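PDB 4WVA: uncharacterized protein from Thermus thermophilus HB8, which hydrolyses mannosylglycerate, a solute made under osmotic stress in thermophiles, to mannose and glycerate, and can also cleave glucosylglycerate. Local coordinates for residues K7-E10 / V11-N15. Sequence-based numbering, arbitrary orientation.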
loop_
_atom_site.group_PDB
_atom_site.type_symbol
_atom_site.label_atom_id
_atom_site.label_comp_id
_atom_site.label_asym_id
_atom_site.label_seq_id
_atom_site.Cartn_x
_atom_site.Cartn_y
_atom_site.Cartn_z
ATOM N N LYS A 7 33.609 -12.943 22.588
ATOM C CA LYS A 7 33.669 -14.236 21.918
ATOM C C LYS A 7 33.216 -14.143 20.460
ATOM O O LYS A 7 33.774 -14.837 19.605
ATOM C CB LYS A 7 32.853 -15.261 22.688
ATOM C CG LYS A 7 33.391 -15.505 24.106
ATOM C CD LYS A 7 34.757 -16.185 24.139
ATOM C CE LYS A 7 34.754 -17.560 23.484
ATOM N NZ LYS A 7 36.074 -18.255 23.615
ATOM N N ALA A 8 32.219 -13.300 20.177
ATOM C CA ALA A 8 31.750 -13.118 18.783
ATOM C C ALA A 8 32.834 -12.521 17.889
ATOM O O ALA A 8 32.998 -12.926 16.728
ATOM C CB ALA A 8 30.505 -12.243 18.741
ATOM N N VAL A 9 33.556 -11.530 18.406
ATOM C CA VAL A 9 34.643 -10.924 17.665
ATOM C C VAL A 9 35.723 -11.970 17.371
ATOM O O VAL A 9 36.256 -12.001 16.266
ATOM C CB VAL A 9 35.254 -9.699 18.396
ATOM C CG1 VAL A 9 36.534 -9.239 17.728
ATOM C CG2 VAL A 9 34.259 -8.551 18.458
ATOM N N GLU A 10 36.027 -12.830 18.340
ATOM C CA GLU A 10 36.993 -13.906 18.138
ATOM C C GLU A 10 36.586 -14.815 16.969
ATOM O O GLU A 10 37.427 -15.170 16.126
ATOM C CB GLU A 10 37.161 -14.717 19.428
ATOM C CG GLU A 10 38.112 -15.886 19.301
ATOM C CD GLU A 10 38.062 -16.819 20.497
ATOM O OE1 GLU A 10 37.652 -16.375 21.609
ATOM O OE2 GLU A 10 38.442 -18.005 20.301
ATOM N N VAL A 11 35.304 -15.164 16.896
ATOM C CA VAL A 11 34.809 -16.014 15.802
ATOM C C VAL A 11 35.004 -15.330 14.457
ATOM O O VAL A 11 35.491 -15.951 13.502
ATOM C CB VAL A 11 33.324 -16.407 15.994
ATOM C CG1 VAL A 11 32.772 -17.091 14.739
ATOM C CG2 VAL A 11 33.169 -17.287 17.226
ATOM N N LEU A 12 34.625 -14.055 14.362
ATOM C CA LEU A 12 34.763 -13.340 13.087
ATOM C C LEU A 12 36.221 -13.227 12.676
ATOM O O LEU A 12 36.559 -13.450 11.516
ATOM C CB LEU A 12 34.115 -11.968 13.140
ATOM C CG LEU A 12 32.589 -11.945 13.268
ATOM C CD1 LEU A 12 32.067 -10.525 13.153
ATOM C CD2 LEU A 12 31.928 -12.856 12.232
ATOM N N GLN A 13 37.083 -12.873 13.626
ATOM C CA GLN A 13 38.513 -12.768 13.309
ATOM C C GLN A 13 39.146 -14.113 12.934
ATOM O O GLN A 13 39.976 -14.161 12.026
ATOM C CB GLN A 13 39.272 -12.081 14.435
ATOM C CG GLN A 13 38.876 -10.619 14.647
ATOM C CD GLN A 13 39.464 -9.639 13.651
ATOM O OE1 GLN A 13 39.668 -9.946 12.475
ATOM N NE2 GLN A 13 39.704 -8.420 14.118
ATOM N N ARG A 14 38.736 -15.191 13.601
ATOM C CA ARG A 14 39.194 -16.545 13.244
ATOM C C ARG A 14 38.745 -16.949 11.849
ATOM O O ARG A 14 39.516 -17.582 11.097
ATOM C CB ARG A 14 38.716 -17.608 14.254
ATOM C CG ARG A 14 39.473 -17.591 15.577
ATOM C CD ARG A 14 39.154 -18.822 16.440
ATOM N NE ARG A 14 37.709 -19.081 16.570
ATOM C CZ ARG A 14 37.065 -20.204 16.222
ATOM N NH1 ARG A 14 37.708 -21.249 15.690
ATOM N NH2 ARG A 14 35.745 -20.290 16.400
ATOM N N ASN A 15 37.511 -16.571 11.483
ATOM C CA ASN A 15 36.971 -16.949 10.175
ATOM C C ASN A 15 37.331 -15.961 9.063
ATOM O O ASN A 15 37.027 -16.194 7.892
ATOM C CB ASN A 15 35.442 -17.104 10.252
ATOM C CG ASN A 15 34.995 -18.263 11.126
ATOM O OD1 ASN A 15 33.800 -18.356 11.478
ATOM N ND2 ASN A 15 35.898 -19.151 11.462
#
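Glu10 and Arg14, one turn apart on the amphipathic N-terminal helix 4-15 of this (alpha/alpha)6-barrel hydrolase, are joined through both backbone and side chains. Arg14 N donates to Glu10 O at 2.8 Å with an N-H...O angle of 159°, and the Gln13 N to Val9 O bond (2.9 Å) is straighter still. Val11 N to Lys7 O and Leu12 N to Ala8 O complete four consecutive i to i+4 bonds, the evidence for regular alpha-helix.

A salt-bridge network runs along the outer face. Lys7 NZ donates to Glu10 OE1 at 3.2 Å, reaching the oxygen on its syn side, 28° out of the carboxylate plane. The other oxygen, Glu10 OE2, lies 4.0 Å from Arg14 NE, a long pairing of charges alone, because OE2 lies well out of the guanidinium plane and no N-H points at it. Because Glu10 CG lies anti to the backbone N (chi1 178°) and the chain beyond is extended, the carboxylate sits between the two cations. Shortening Glu10 to an alanine is likely to leave Lys7 and Arg14 without their shared counter-charge and the Lys7 ammonium without this hydrogen-bond acceptor.

A neighbouring flank, carrying Ala8, Val11 and Leu12, faces the protein interior. Ala8 and Val11 pack on Ala412 of helix 409-418 and on Phe391, while Leu12 rests on Leu416 and, together with Gln13, on Trp43, so the helix packs against the C-terminal helix 409-418 and helix 33-43. On a further, more open side, Val9 and Gln13 run side by side in the same direction, Val9 CG1 meeting Gln13 CG at 4.1 Å.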